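Local coordinates for FEZ-1 protein (Fluoribacter gormanii, PDB 5WCK) that probably hydrolyses beta-lactam antibiotics as a monomeric subclass B3 metallo-beta-lactamase that binds two zinc ions, at residues G176-P179 / G180-L183; Q232-P235 / F236-P239. The protein carries 2 engineered substitutions. One frame throughout, in Å; residues are numbered along the deposited sequence. Where two conformers were deposited one is given.

Following the chain from the N terminus, contact 1 (176-183) comes first, in the loop that leaves strand 165-172 and runs to helix 192-204, near the zinc site. Contact 2 (232-239) follows in the connection from helix 221-229 to the C-terminal helix 239-262. Each closes a four-residue beta turn, and the two stand in series: the first is complete before the second opens, and neither nests in nor crosses the other. Their centres lie about 32 Å apart and their nearest atoms about 17 Å apart. Helix 239-262 is common to both: contact 2 leads into its first turn, and contact 1 packs Val177 and Leu183 against Phe253 and Glu256 farther along it.

Contact 1 of 2, residues G176-P179 / G180-L183; sequences GVNP and GYKL
A type II beta turn from Asn178 to Tyr181 brings their CA atoms to 5.6 Å and is closed by a nearly straight hydrogen bond, Tyr181 N to Asn178 O (3.0 Å, 164° at the hydrogen). Gly180 takes the third turn position with a positive phi, the conformation that commonly places glycine there in type II turns. The Asn178 and Tyr181 side chains run alongside each other in a common direction. Asn178 CB sits over one face of the Tyr181 ring as a CH-pi contact, 3.9 Å from the centroid and 17° off the normal, while the amide plane is turned 44° from the ring. With Asn178 CG opposite its own carbonyl carbon, the amide runs on past the ring, and ND2 reaches Tyr111 OH. The ring's hydroxyl bonds to His149 O, and both side chains also touch His73. Since His73 and His149 are ligands of one zinc ion, the turn forms part of the second shell of the metallo-beta-lactamase site. Gly176 O, just ahead of the turn, accepts a hydrogen bond from His149 ND1. On the apolar side, Val177 CG1 lies 3.8 Å from Tyr181 CB and 4.3 Å from Leu183 CD1.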
loop_
_atom_site.group_PDB
_atom_site.type_symbol
_atom_site.label_atom_id
_atom_site.label_comp_id
_atom_site.label_asym_id
_atom_site.label_seq_id
_atom_site.Cartn_x
_atom_site.Cartn_y
_atom_site.Cartn_z
ATOM N N GLY A 176 -5.069 -2.428 -10.040
ATOM C CA GLY A 176 -5.305 -3.676 -10.720
ATOM C C GLY A 176 -6.772 -4.060 -10.714
ATOM O O GLY A 176 -7.473 -3.803 -9.729
ATOM N N VAL A 177 -7.221 -4.679 -11.804
ATOM C CA VAL A 177 -8.553 -5.256 -11.877
ATOM C C VAL A 177 -8.408 -6.734 -11.542
ATOM O O VAL A 177 -7.791 -7.465 -12.323
ATOM C CB VAL A 177 -9.201 -5.075 -13.257
ATOM C CG1 VAL A 177 -10.599 -5.681 -13.313
ATOM C CG2 VAL A 177 -9.218 -3.624 -13.678
ATOM N N ASN A 178 -8.941 -7.178 -10.404
ATOM C CA ASN A 178 -8.798 -8.579 -10.018
ATOM C C ASN A 178 -9.649 -9.464 -10.915
ATOM O O ASN A 178 -10.695 -9.064 -11.402
ATOM C CB ASN A 178 -9.170 -8.823 -8.565
ATOM C CG ASN A 178 -8.084 -8.372 -7.607
ATOM O OD1 ASN A 178 -7.002 -7.941 -8.029
ATOM N ND2 ASN A 178 -8.338 -8.501 -6.312
ATOM N N PRO A 179 -9.201 -10.708 -11.150
ATOM C CA PRO A 179 -9.961 -11.672 -11.943
ATOM C C PRO A 179 -11.384 -11.832 -11.413
ATOM O O PRO A 179 -11.576 -12.142 -10.242
ATOM C CB PRO A 179 -9.192 -12.982 -11.762
ATOM C CG PRO A 179 -7.804 -12.562 -11.393
ATOM C CD PRO A 179 -7.940 -11.253 -10.663
ATOM N N GLY A 180 -12.364 -11.585 -12.282
ATOM C CA GLY A 180 -13.752 -11.732 -11.898
ATOM C C GLY A 180 -14.442 -10.435 -11.513
ATOM O O GLY A 180 -15.673 -10.413 -11.429
ATOM N N TYR A 181 -13.678 -9.364 -11.342
ATOM C CA TYR A 181 -14.316 -8.072 -11.009
ATOM C C TYR A 181 -15.259 -7.699 -12.162
ATOM O O TYR A 181 -14.862 -7.891 -13.260
ATOM C CB TYR A 181 -13.242 -6.984 -10.929
ATOM C CG TYR A 181 -12.683 -6.695 -9.559
ATOM C CD1 TYR A 181 -12.816 -7.598 -8.521
ATOM C CD2 TYR A 181 -12.028 -5.506 -9.307
ATOM C CE1 TYR A 181 -12.296 -7.324 -7.272
ATOM C CE2 TYR A 181 -11.508 -5.216 -8.061
ATOM C CZ TYR A 181 -11.650 -6.127 -7.035
ATOM O OH TYR A 181 -11.156 -5.853 -5.794
ATOM N N LYS A 182 -16.435 -7.136 -11.875
ATOM C CA LYS A 182 -17.400 -6.711 -12.924
ATOM C C LYS A 182 -17.312 -5.187 -13.067
ATOM O O LYS A 182 -17.532 -4.496 -12.111
ATOM C CB LYS A 182 -18.795 -7.174 -12.513
ATOM C CG LYS A 182 -19.962 -6.840 -13.460
ATOM C CD LYS A 182 -21.425 -7.176 -13.515
ATOM C CE LYS A 182 -21.577 -8.676 -13.596
ATOM N NZ LYS A 182 -21.235 -9.174 -14.948
ATOM N N LEU A 183 -16.986 -4.715 -14.270
ATOM C CA LEU A 183 -16.799 -3.265 -14.487
ATOM C C LEU A 183 -18.031 -2.591 -15.108
ATOM O O LEU A 183 -18.024 -1.383 -15.182
ATOM C CB LEU A 183 -15.606 -3.101 -15.430
ATOM C CG LEU A 183 -14.271 -3.597 -14.878
ATOM C CD1 LEU A 183 -13.184 -3.418 -15.930
ATOM C CD2 LEU A 183 -13.905 -2.864 -13.598
#

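Contact 2 of 2, residues Q232-P235 / F236-P239; sequences QNNP and FVDP
Asn234 grips the backbone of Phe236 and Val237 with two different oxygens in a type I beta turn from Asn234 to Val237. Its main-chain O accepts the turn bond from Val237 N (3.2 Å). Its side-chain OD1 takes Phe236 N at 3.0 Å, with an angle of 155° at the hydrogen. Having CG opposite its backbone N (chi1 -155°) swings OD1 round to the N-H of Phe236. There OD1 also lies at the edge of the Phe236 ring and in its plane, the two flat groups being 82° apart. Pro235 CG meets the ring at CD2 (4.2 Å), and Asn234 CB touches Val237 CG2 (3.9 Å). A water donates to Asn234 O and Val237 O, bridging the turn's ends. Farther out, Asn234 ND2 binds Ile13 O and Asp162 OD2, fixing the amide's rotation, while the Phe236 ring meets Phe11 and Pro235 rests on helix 221-229. The turn thereby joins strand 11-14 to that helix. Asp238 then serves as N-cap of helix 239-262, its OD2 in a salt bridge with Lys224 NZ and its OD1 accepting the hydrogen bond of Gly241 N.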
loop_
_atom_site.group_PDB
_atom_site.type_symbol
_atom_site.label_atom_id
_atom_site.label_comp_id
_atom_site.label_asym_id
_atom_site.label_seq_id
_atom_site.Cartn_x
_atom_site.Cartn_y
_atom_site.Cartn_z
ATOM N N GLN A 232 24.717 1.187 -6.227
ATOM C CA GLN A 232 24.230 2.121 -7.261
ATOM C C GLN A 232 23.472 3.294 -6.610
ATOM O O GLN A 232 22.977 3.073 -5.511
ATOM C CB GLN A 232 23.409 1.321 -8.279
ATOM C CG GLN A 232 22.368 2.122 -9.006
ATOM C CD GLN A 232 21.993 1.580 -10.349
ATOM O OE1 GLN A 232 22.701 0.794 -10.942
ATOM N NE2 GLN A 232 20.892 2.094 -10.852
ATOM N N ASN A 233 23.578 4.484 -7.239
ATOM C CA ASN A 233 22.838 5.733 -6.912
ATOM C C ASN A 233 21.399 5.337 -7.072
ATOM O O ASN A 233 21.031 4.912 -8.135
ATOM C CB ASN A 233 22.969 6.871 -7.914
ATOM N N ASN A 234 20.695 5.735 -6.066
ATOM C CA ASN A 234 19.407 5.205 -5.634
ATOM C C ASN A 234 18.611 4.582 -6.764
ATOM O O ASN A 234 18.029 5.278 -7.483
ATOM C CB ASN A 234 18.686 6.257 -4.820
ATOM C CG ASN A 234 17.737 5.549 -3.902
ATOM O OD1 ASN A 234 17.346 4.446 -4.207
ATOM N ND2 ASN A 234 17.397 6.189 -2.807
ATOM N N PRO A 235 18.642 3.251 -6.894
ATOM C CA PRO A 235 17.837 2.603 -7.919
ATOM C C PRO A 235 16.317 2.671 -7.687
ATOM O O PRO A 235 15.566 2.391 -8.630
ATOM C CB PRO A 235 18.277 1.136 -7.878
ATOM C CG PRO A 235 18.871 0.958 -6.504
ATOM C CD PRO A 235 19.468 2.297 -6.141
ATOM N N PHE A 236 15.902 3.105 -6.484
ATOM C CA PHE A 236 14.478 3.254 -6.204
ATOM C C PHE A 236 13.990 4.608 -6.732
ATOM O O PHE A 236 12.800 4.825 -6.789
ATOM C CB PHE A 236 14.176 3.027 -4.725
ATOM C CG PHE A 236 14.363 1.579 -4.353
ATOM C CD1 PHE A 236 13.370 0.656 -4.609
ATOM C CD2 PHE A 236 15.588 1.121 -3.890
ATOM C CE1 PHE A 236 13.564 -0.695 -4.356
ATOM C CE2 PHE A 236 15.778 -0.222 -3.622
ATOM C CZ PHE A 236 14.778 -1.128 -3.872
ATOM N N VAL A 237 14.899 5.492 -7.140
ATOM C CA VAL A 237 14.517 6.690 -7.928
ATOM C C VAL A 237 14.309 6.214 -9.360
ATOM O O VAL A 237 15.266 5.893 -10.072
ATOM C CB VAL A 237 15.565 7.822 -7.833
ATOM C CG1 VAL A 237 15.212 9.003 -8.737
ATOM C CG2 VAL A 237 15.754 8.273 -6.410
ATOM N N ASP A 238 13.028 6.122 -9.755
ATOM C CA ASP A 238 12.674 5.501 -11.023
ATOM C C ASP A 238 11.430 6.173 -11.585
ATOM O O ASP A 238 10.389 5.545 -11.743
ATOM C CB ASP A 238 12.427 4.004 -10.846
ATOM C CG ASP A 238 12.159 3.231 -12.129
ATOM O OD1 ASP A 238 12.514 3.732 -13.236
ATOM O OD2 ASP A 238 11.583 2.116 -12.028
ATOM N N PRO A 239 11.508 7.461 -11.948
ATOM C CA PRO A 239 10.356 8.159 -12.520
ATOM C C PRO A 239 9.852 7.573 -13.844
ATOM O O PRO A 239 8.636 7.602 -14.106
ATOM C CB PRO A 239 10.849 9.602 -12.694
ATOM C CG PRO A 239 12.356 9.468 -12.744
ATOM C CD PRO A 239 12.667 8.348 -11.790
HETATM O O HOH W 1 17.895 6.575 -10.319
#